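Local coordinates for gluconate kinase (PDB 3LL3), which binds ATP and probably phosphorylates a sugar or sugar acid such as gluconate, as a member of the FGGY carbohydrate kinase family, at residues V296-I301 with L337-G342; G375-L380 with N415-P420. One frame throughout, in Å; residues are numbered along the deposited sequence.

Interaction 1. Residues V296-I301 with L337-G342; sequences VNNGGI and LPYLGG. With ATP (adenosine-5'-triphosphate), chain C; DXP (1-deoxy-D-xylulose-5-phosphate), chain D.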
ATOM      1  N   VAL A 296     -20.679   3.469  -5.153  1.00 24.54           N
ATOM      2  CA  VAL A 296     -19.265   3.196  -4.879  1.00 24.21           C
ATOM      3  C   VAL A 296     -18.484   3.335  -6.180  1.00 26.71           C
ATOM      4  O   VAL A 296     -18.766   2.623  -7.165  1.00 27.85           O
ATOM      5  CB  VAL A 296     -19.095   1.772  -4.313  1.00 25.11           C
ATOM      6  CG1 VAL A 296     -17.633   1.461  -4.065  1.00 27.85           C
ATOM      7  CG2 VAL A 296     -19.883   1.608  -3.018  1.00 22.90           C
ATOM      8  N   ASN A 297     -17.523   4.253  -6.205  1.00 22.56           N
ATOM      9  CA  ASN A 297     -16.769   4.519  -7.434  1.00 27.44           C
ATOM     10  C   ASN A 297     -15.922   3.327  -7.879  1.00 24.48           C
ATOM     11  O   ASN A 297     -15.851   3.003  -9.074  1.00 21.63           O
ATOM     12  CB  ASN A 297     -15.830   5.723  -7.269  1.00 26.25           C
ATOM     13  CG  ASN A 297     -16.564   7.012  -6.894  1.00 28.63           C
ATOM     14  OD1 ASN A 297     -17.763   7.156  -7.135  1.00 27.33           O
ATOM     15  ND2 ASN A 297     -15.824   7.966  -6.314  1.00 28.90           N
ATOM     16  N   ASN A 298     -15.269   2.706  -6.904  1.00 23.86           N
ATOM     17  CA  ASN A 298     -14.131   1.833  -7.166  1.00 23.32           C
ATOM     18  C   ASN A 298     -14.497   0.384  -7.369  1.00 24.56           C
ATOM     19  O   ASN A 298     -14.207  -0.475  -6.526  1.00 24.21           O
ATOM     20  CB  ASN A 298     -13.095   2.014  -6.054  1.00 23.33           C
ATOM     21  CG  ASN A 298     -12.580   3.453  -5.995  1.00 22.63           C
ATOM     22  OD1 ASN A 298     -11.918   3.916  -6.920  1.00 22.85           O
ATOM     23  ND2 ASN A 298     -12.912   4.164  -4.927  1.00 22.66           N
ATOM     24  N   GLY A 299     -15.139   0.120  -8.505  1.00 23.74           N
ATOM     25  CA  GLY A 299     -15.572  -1.219  -8.860  1.00 23.47           C
ATOM     26  C   GLY A 299     -14.653  -1.844  -9.890  1.00 24.64           C
ATOM     27  O   GLY A 299     -13.434  -1.937  -9.684  1.00 24.07           O
ATOM     28  N   GLY A 300     -15.231  -2.266 -11.005  1.00 22.75           N
ATOM     29  CA  GLY A 300     -14.471  -2.916 -12.046  1.00 24.06           C
ATOM     30  C   GLY A 300     -13.415  -2.021 -12.655  1.00 25.35           C
ATOM     31  O   GLY A 300     -12.456  -2.515 -13.245  1.00 23.09           O
ATOM     32  N   ILE A 301     -13.601  -0.706 -12.534  1.00 25.08           N
ATOM     33  CA  ILE A 301     -12.622   0.248 -13.039  1.00 25.11           C
ATOM     34  C   ILE A 301     -11.264   0.038 -12.367  1.00 26.12           C
ATOM     35  O   ILE A 301     -10.211   0.226 -12.974  1.00 26.15           O
ATOM     36  CB  ILE A 301     -13.098   1.716 -12.836  1.00 28.19           C
ATOM     37  CG1 ILE A 301     -12.170   2.693 -13.556  1.00 31.55           C
ATOM     38  CG2 ILE A 301     -13.200   2.088 -11.330  1.00 24.44           C
ATOM     39  CD1 ILE A 301     -12.838   4.049 -13.851  1.00 37.23           C
ATOM     40  N   LEU A 337      -6.721  -1.176  -0.023  1.00 18.66           N
ATOM     41  CA  LEU A 337      -7.782  -0.164   0.016  1.00 21.16           C
ATOM     42  C   LEU A 337      -7.980   0.336  -1.419  1.00 21.93           C
ATOM     43  O   LEU A 337      -7.054   0.862  -2.026  1.00 20.45           O
ATOM     44  CB  LEU A 337      -7.431   0.988   0.969  1.00 18.49           C
ATOM     45  CG  LEU A 337      -7.108   0.645   2.433  1.00 23.10           C
ATOM     46  CD1 LEU A 337      -6.760   1.901   3.258  1.00 21.28           C
ATOM     47  CD2 LEU A 337      -8.271  -0.097   3.070  1.00 21.89           C
ATOM     48  N   PRO A 338      -9.189   0.154  -1.974  1.00 21.89           N
ATOM     49  CA  PRO A 338      -9.403   0.328  -3.422  1.00 21.49           C
ATOM     50  C   PRO A 338      -9.670   1.760  -3.885  1.00 21.12           C
ATOM     51  O   PRO A 338     -10.078   1.946  -5.032  1.00 22.39           O
ATOM     52  CB  PRO A 338     -10.659  -0.503  -3.699  1.00 22.53           C
ATOM     53  CG  PRO A 338     -11.342  -0.664  -2.385  1.00 22.53           C
ATOM     54  CD  PRO A 338     -10.400  -0.298  -1.271  1.00 21.74           C
ATOM     55  N   TYR A 339      -9.428   2.753  -3.039  1.00 21.87           N
ATOM     56  CA  TYR A 339      -9.909   4.100  -3.346  1.00 23.69           C
ATOM     57  C   TYR A 339      -9.129   4.857  -4.415  1.00 24.57           C
ATOM     58  O   TYR A 339      -8.760   6.008  -4.199  1.00 23.82           O
ATOM     59  CB  TYR A 339      -9.937   4.938  -2.086  1.00 23.64           C
ATOM     60  CG  TYR A 339     -10.441   4.218  -0.866  1.00 22.27           C
ATOM     61  CD1 TYR A 339     -11.667   3.568  -0.862  1.00 20.64           C
ATOM     62  CD2 TYR A 339      -9.718   4.253   0.308  1.00 21.42           C
ATOM     63  CE1 TYR A 339     -12.134   2.942   0.293  1.00 22.39           C
ATOM     64  CE2 TYR A 339     -10.157   3.624   1.441  1.00 23.34           C
ATOM     65  CZ  TYR A 339     -11.367   2.977   1.438  1.00 23.96           C
ATOM     66  OH  TYR A 339     -11.776   2.372   2.606  1.00 22.83           O
ATOM     67  N   LEU A 340      -8.922   4.242  -5.573  1.00 23.06           N
ATOM     68  CA  LEU A 340      -8.165   4.880  -6.653  1.00 24.85           C
ATOM     69  C   LEU A 340      -8.735   6.237  -7.138  1.00 26.82           C
ATOM     70  O   LEU A 340      -7.996   7.196  -7.301  1.00 27.55           O
ATOM     71  CB  LEU A 340      -7.957   3.897  -7.819  1.00 24.68           C
ATOM     72  CG  LEU A 340      -6.623   3.122  -7.780  1.00 26.55           C
ATOM     73  CD1 LEU A 340      -6.470   2.417  -6.470  1.00 24.04           C
ATOM     74  CD2 LEU A 340      -6.575   2.119  -8.902  1.00 30.49           C
ATOM     75  N   GLY A 341     -10.041   6.334  -7.347  1.00 25.20           N
ATOM     76  CA  GLY A 341     -10.619   7.592  -7.824  1.00 26.23           C
ATOM     77  C   GLY A 341     -11.289   8.461  -6.770  1.00 27.26           C
ATOM     78  O   GLY A 341     -12.322   9.069  -7.041  1.00 32.36           O
ATOM     79  N   GLY A 342     -10.717   8.540  -5.570  1.00 24.64           N
ATOM     80  CA  GLY A 342     -11.464   9.081  -4.448  1.00 26.14           C
ATOM     81  C   GLY A 342     -12.633   8.134  -4.223  1.00 25.92           C
ATOM     82  O   GLY A 342     -12.758   7.125  -4.939  1.00 26.95           O
TER
HETATM   83  PG  ATP C1760     -23.332  -0.721 -18.456  1.00 65.57           P
HETATM   84  O1G ATP C1760     -22.386  -1.319 -19.686  1.00 56.62           O
HETATM   85  O2G ATP C1760     -24.656  -1.697 -18.228  1.00 54.67           O
HETATM   86  O3G ATP C1760     -23.732   0.649 -18.766  1.00 63.04           O
HETATM   87  PB  ATP C1760     -20.819  -0.832 -17.084  1.00 44.19           P
HETATM   88  O1B ATP C1760     -20.331  -0.683 -15.520  1.00 40.99           O
HETATM   89  O2B ATP C1760     -20.218   0.182 -17.941  1.00 45.61           O
HETATM   90  O3B ATP C1760     -22.474  -0.711 -17.045  1.00 51.75           O
HETATM   91  PA  ATP C1760     -20.270  -3.732 -16.961  1.00 34.09           P
HETATM   92  O1A ATP C1760     -21.455  -4.099 -15.889  1.00 31.64           O
HETATM   93  O2A ATP C1760     -20.143  -4.734 -18.012  1.00 38.60           O
HETATM   94  O3A ATP C1760     -20.424  -2.292 -17.766  1.00 41.16           O
HETATM   95  O5' ATP C1760     -18.866  -3.723 -16.105  1.00 33.57           O
HETATM   96  C5' ATP C1760     -17.703  -3.245 -16.738  1.00 33.08           C
HETATM   97  C4' ATP C1760     -16.506  -3.737 -15.959  1.00 31.19           C
HETATM   98  O4' ATP C1760     -16.306  -5.136 -15.835  1.00 31.75           O
HETATM   99  C3' ATP C1760     -15.103  -3.084 -16.139  1.00 30.05           C
HETATM  100  O3' ATP C1760     -14.817  -2.048 -15.246  1.00 30.97           O
HETATM  101  C2' ATP C1760     -14.117  -4.307 -16.202  1.00 30.08           C
HETATM  102  O2' ATP C1760     -12.864  -4.034 -15.637  1.00 34.10           O
HETATM  103  C1' ATP C1760     -14.958  -5.368 -15.527  1.00 33.56           C
HETATM  104  N9  ATP C1760     -14.706  -6.717 -16.011  1.00 34.01           N
HETATM  105  C8  ATP C1760     -14.705  -7.158 -17.285  1.00 34.49           C
HETATM  106  N7  ATP C1760     -14.532  -8.569 -17.225  1.00 33.98           N
HETATM  107  C5  ATP C1760     -14.449  -8.946 -15.865  1.00 31.51           C
HETATM  108  C6  ATP C1760     -14.293 -10.198 -15.228  1.00 31.96           C
HETATM  109  N6  ATP C1760     -14.220 -11.408 -16.037  1.00 31.99           N
HETATM  110  N1  ATP C1760     -14.254 -10.274 -13.893  1.00 29.13           N
HETATM  111  C2  ATP C1760     -14.359  -9.142 -13.116  1.00 28.71           C
HETATM  112  N3  ATP C1760     -14.511  -7.921 -13.749  1.00 28.43           N
HETATM  113  C4  ATP C1760     -14.553  -7.842 -15.108  1.00 30.21           C
HETATM  114  C1  DXP D3264     -10.637  15.297  -7.857  1.00 59.86           C
HETATM  115  C2  DXP D3264     -10.592  13.916  -8.576  1.00 59.91           C
HETATM  116  C3  DXP D3264     -11.942  13.357  -9.090  1.00 57.87           C
HETATM  117  C4  DXP D3264     -12.912  13.302  -7.893  1.00 53.51           C
HETATM  118  C5  DXP D3264     -14.201  12.444  -7.843  1.00 50.11           C
HETATM  119  O2  DXP D3264      -9.669  13.194  -8.398  1.00 60.88           O
HETATM  120  O3  DXP D3264     -11.760  12.232  -9.858  1.00 58.94           O
HETATM  121  O4  DXP D3264     -12.148  13.206  -6.733  1.00 55.17           O
HETATM  122  O5  DXP D3264     -14.427  11.682  -6.686  1.00 50.30           O
HETATM  123  P   DXP D3264     -15.847  11.520  -5.841  1.00 42.23           P
HETATM  124  O2P DXP D3264     -16.034  12.769  -4.869  1.00 38.55           O
HETATM  125  O1P DXP D3264     -17.041  11.169  -6.852  1.00 36.74           O
HETATM  126  O3P DXP D3264     -15.736  10.481  -4.889  1.00 38.57           O
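With CG beside the backbone N and anti to the carbonyl carbon (chi1 -61°), N298 sends its amide across to the turn Y339-G342, and N297, with the same first torsion (-59°), turns its own amide to the end of that turn. N298 uses both ends of the group. Its OD1 takes the backbone N of G341 at 3.1 Å, nearly straight at 177° and on a lone pair in the carbonyl plane, while its ND2 gives a bond to the G342 O at 3.0 Å. ND2 is also hydrogen-bonded to E343. These bonds fix the rotation of a buried amide and grip the turn at the G341 N-H and at the carbonyl that follows it, G342 O. Replacing N298 by alanine is likely to leave the G341 N-H without its acceptor, E343 without one donor, and G342 O with the weak bond from N297. N297 ND2 gives a hydrogen bond to O3P of the bound 1-deoxy-D-xylulose-5-phosphate at 2.9 Å, and a weak bond of 3.5 Å joins ND2 to the G342 O; R344 holds its OD1. Past G299, the N-cap, the G300 O accepts a bond from ATP O2' at 2.9 Å, and a CB on G300 would clash with ATP O3'. One short segment thus joins the ribose of ATP to a phosphate pocket, with neutral amides making its link to the glycine turn.

Interaction 2. Residues G375-L380 with N415-P420; sequences GIIFNL and NIFNVP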
ATOM      1  N   GLY A 375     -10.205  -6.472  -1.835  1.00 19.66           N
ATOM      2  CA  GLY A 375     -10.359  -5.100  -1.384  1.00 20.42           C
ATOM      3  C   GLY A 375     -11.568  -4.436  -2.027  1.00 21.26           C
ATOM      4  O   GLY A 375     -12.339  -3.728  -1.360  1.00 21.33           O
ATOM      5  N   ILE A 376     -11.728  -4.650  -3.332  1.00 20.87           N
ATOM      6  CA  ILE A 376     -12.868  -4.109  -4.050  1.00 21.74           C
ATOM      7  C   ILE A 376     -14.158  -4.569  -3.357  1.00 22.23           C
ATOM      8  O   ILE A 376     -15.024  -3.764  -3.045  1.00 21.67           O
ATOM      9  CB  ILE A 376     -12.852  -4.528  -5.530  1.00 23.27           C
ATOM     10  CG1 ILE A 376     -11.840  -3.683  -6.303  1.00 22.86           C
ATOM     11  CG2 ILE A 376     -14.235  -4.340  -6.165  1.00 22.00           C
ATOM     12  CD1 ILE A 376     -11.489  -4.234  -7.656  1.00 21.38           C
ATOM     13  N   ILE A 377     -14.234  -5.858  -3.055  1.00 20.64           N
ATOM     14  CA  ILE A 377     -15.423  -6.445  -2.425  1.00 22.38           C
ATOM     15  C   ILE A 377     -15.580  -6.019  -0.966  1.00 22.72           C
ATOM     16  O   ILE A 377     -16.698  -5.793  -0.499  1.00 21.89           O
ATOM     17  CB  ILE A 377     -15.358  -7.993  -2.506  1.00 19.47           C
ATOM     18  CG1 ILE A 377     -15.293  -8.430  -3.968  1.00 21.07           C
ATOM     19  CG2 ILE A 377     -16.573  -8.637  -1.811  1.00 20.81           C
ATOM     20  CD1 ILE A 377     -15.236  -9.972  -4.134  1.00 21.33           C
ATOM     21  N   PHE A 378     -14.462  -5.951  -0.236  1.00 20.27           N
ATOM     22  CA  PHE A 378     -14.483  -5.481   1.149  1.00 20.23           C
ATOM     23  C   PHE A 378     -15.078  -4.059   1.220  1.00 22.59           C
ATOM     24  O   PHE A 378     -15.848  -3.728   2.120  1.00 21.94           O
ATOM     25  CB  PHE A 378     -13.067  -5.462   1.753  1.00 21.66           C
ATOM     26  CG  PHE A 378     -12.637  -6.760   2.404  1.00 22.69           C
ATOM     27  CD1 PHE A 378     -13.525  -7.505   3.170  1.00 22.02           C
ATOM     28  CD2 PHE A 378     -11.321  -7.194   2.292  1.00 21.68           C
ATOM     29  CE1 PHE A 378     -13.122  -8.673   3.791  1.00 23.98           C
ATOM     30  CE2 PHE A 378     -10.900  -8.359   2.917  1.00 25.49           C
ATOM     31  CZ  PHE A 378     -11.799  -9.103   3.669  1.00 27.01           C
ATOM     32  N   ASN A 379     -14.696  -3.215   0.270  1.00 20.85           N
ATOM     33  CA  ASN A 379     -15.164  -1.830   0.245  1.00 21.58           C
ATOM     34  C   ASN A 379     -16.699  -1.812   0.093  1.00 21.56           C
ATOM     35  O   ASN A 379     -17.397  -1.089   0.799  1.00 19.62           O
ATOM     36  CB  ASN A 379     -14.477  -1.101  -0.912  1.00 21.46           C
ATOM     37  CG  ASN A 379     -14.859   0.370  -1.011  1.00 21.53           C
ATOM     38  OD1 ASN A 379     -15.122   0.870  -2.109  1.00 23.01           O
ATOM     39  ND2 ASN A 379     -14.872   1.068   0.115  1.00 19.03           N
ATOM     40  N   LEU A 380     -17.196  -2.638  -0.820  1.00 19.74           N
ATOM     41  CA  LEU A 380     -18.635  -2.806  -1.029  1.00 24.38           C
ATOM     42  C   LEU A 380     -19.323  -3.366   0.211  1.00 24.02           C
ATOM     43  O   LEU A 380     -20.458  -3.004   0.517  1.00 25.20           O
ATOM     44  CB  LEU A 380     -18.895  -3.723  -2.231  1.00 22.72           C
ATOM     45  CG  LEU A 380     -18.612  -3.116  -3.613  1.00 24.39           C
ATOM     46  CD1 LEU A 380     -18.342  -4.214  -4.655  1.00 25.55           C
ATOM     47  CD2 LEU A 380     -19.717  -2.190  -4.068  1.00 22.75           C
ATOM     48  N   ASN A 415     -18.887 -15.260   0.275  1.00 21.88           N
ATOM     49  CA  ASN A 415     -18.022 -15.520   1.420  1.00 23.44           C
ATOM     50  C   ASN A 415     -17.730 -14.291   2.306  1.00 25.35           C
ATOM     51  O   ASN A 415     -17.657 -14.412   3.532  1.00 24.93           O
ATOM     52  CB  ASN A 415     -16.719 -16.160   0.945  1.00 25.04           C
ATOM     53  CG  ASN A 415     -16.938 -17.538   0.336  1.00 25.74           C
ATOM     54  OD1 ASN A 415     -18.019 -18.111   0.459  1.00 26.07           O
ATOM     55  ND2 ASN A 415     -15.917 -18.070  -0.325  1.00 23.45           N
ATOM     56  N   ILE A 416     -17.555 -13.126   1.676  1.00 23.90           N
ATOM     57  CA  ILE A 416     -17.319 -11.874   2.396  1.00 24.17           C
ATOM     58  C   ILE A 416     -18.595 -11.299   3.014  1.00 24.61           C
ATOM     59  O   ILE A 416     -18.602 -10.940   4.194  1.00 26.86           O
ATOM     60  CB  ILE A 416     -16.636 -10.832   1.493  1.00 23.41           C
ATOM     61  CG1 ILE A 416     -15.172 -11.232   1.271  1.00 25.03           C
ATOM     62  CG2 ILE A 416     -16.743  -9.432   2.092  1.00 23.64           C
ATOM     63  CD1 ILE A 416     -14.470 -10.404   0.215  1.00 24.36           C
ATOM     64  N   PHE A 417     -19.665 -11.210   2.232  1.00 22.58           N
ATOM     65  CA  PHE A 417     -20.957 -10.754   2.754  1.00 24.31           C
ATOM     66  C   PHE A 417     -21.584 -11.775   3.716  1.00 25.64           C
ATOM     67  O   PHE A 417     -22.364 -11.412   4.593  1.00 26.87           O
ATOM     68  CB  PHE A 417     -21.943 -10.435   1.612  1.00 24.03           C
ATOM     69  CG  PHE A 417     -21.693  -9.107   0.919  1.00 24.18           C
ATOM     70  CD1 PHE A 417     -22.622  -8.081   1.004  1.00 24.53           C
ATOM     71  CD2 PHE A 417     -20.542  -8.897   0.169  1.00 25.49           C
ATOM     72  CE1 PHE A 417     -22.405  -6.849   0.356  1.00 27.42           C
ATOM     73  CE2 PHE A 417     -20.315  -7.689  -0.481  1.00 23.46           C
ATOM     74  CZ  PHE A 417     -21.245  -6.650  -0.379  1.00 26.16           C
ATOM     75  N   ASN A 418     -21.233 -13.050   3.563  1.00 24.12           N
ATOM     76  CA  ASN A 418     -21.814 -14.117   4.386  1.00 25.12           C
ATOM     77  C   ASN A 418     -23.342 -14.159   4.289  1.00 28.96           C
ATOM     78  O   ASN A 418     -24.032 -14.386   5.287  1.00 28.96           O
ATOM     79  CB  ASN A 418     -21.416 -14.003   5.857  1.00 26.26           C
ATOM     80  CG  ASN A 418     -21.535 -15.346   6.596  1.00 32.60           C
ATOM     81  OD1 ASN A 418     -21.611 -16.404   5.967  1.00 29.00           O
ATOM     82  ND2 ASN A 418     -21.548 -15.303   7.923  1.00 33.13           N
ATOM     83  N   VAL A 419     -23.850 -13.898   3.089  1.00 26.98           N
ATOM     84  CA  VAL A 419     -25.253 -14.108   2.762  1.00 29.96           C
ATOM     85  C   VAL A 419     -25.278 -14.687   1.335  1.00 29.59           C
ATOM     86  O   VAL A 419     -24.320 -14.509   0.568  1.00 27.94           O
ATOM     87  CB  VAL A 419     -26.098 -12.792   2.874  1.00 30.88           C
ATOM     88  CG1 VAL A 419     -25.809 -12.045   4.166  1.00 31.30           C
ATOM     89  CG2 VAL A 419     -25.828 -11.889   1.725  1.00 32.40           C
ATOM     90  N   PRO A 420     -26.342 -15.416   0.977  1.00 28.91           N
ATOM     91  CA  PRO A 420     -26.333 -15.978  -0.376  1.00 27.04           C
ATOM     92  C   PRO A 420     -26.350 -14.887  -1.450  1.00 29.60           C
ATOM     93  O   PRO A 420     -27.006 -13.849  -1.284  1.00 26.46           O
ATOM     94  CB  PRO A 420     -27.620 -16.805  -0.422  1.00 27.33           C
ATOM     95  CG  PRO A 420     -27.956 -17.073   1.018  1.00 30.92           C
ATOM     96  CD  PRO A 420     -27.519 -15.851   1.749  1.00 31.23           C
TER
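I416 meets I377 and F378 together; its CD1 and CG2 each reach both, CD1 lying closest to I377. The I416 CD1 methyl presses on CG2 of I377 at 3.4 Å, tighter than usual van der Waals contact, and also lies over one face of the F378 ring, 4.2 Å above its plane and displaced toward the rim. CG2 of I416 comes to CD1 of F378 at 3.9 Å, the two side chains crossing at about a right angle. I377 has its CG2 anti to the backbone N (CG1 at chi1 -60°), which turns that methyl to I416 and also to the edge of the F417 ring, where CE2 is 4.1 Å away. F417 then carries the contact along to L380, its CZ 4.2 Å from L380 CB. Every touching residue is buried, and the side-chain contacts across the segments are apolar, with the L380 carbonyl oxygen also near F417 CZ. They pack helix 365-388 against the last turn of helix 407-417 in the C-terminal domain of this FGGY kinase, whose family belongs to the actin-like ATPase clan. After F417 the backbone leaves the helix at N418 and runs on to strand 421-424. Farther out, Y381 meets F417 edge-to-face, while helix 465-485 covers this side through Y478 against the F378 ring, L474 on F378 and Y471 on I416. N415 is hydrogen-bonded to E467 and N464.

How the interactions relate
From the N terminus, strand 289-296 runs into the start of helix 300-311, and interaction 1 closes first, bringing 337-342 back to 296-301 across an intervening stretch that is just over half helical. Helix 365-388 follows, and interaction 2 closes a second loop when helix 407-417 returns to 375-380, with strand 396-400 in between. The two loops are in series, neither nested nor crossed, and their centres lie 15 Å apart. They nevertheless touch through helix 365-388: P338 CG is 3.4 Å from the G375 O, and L380 packs on V296. One helix therefore backs both the end of strand 289-296 and the 337-342 loop, and also packs on helix 407-417.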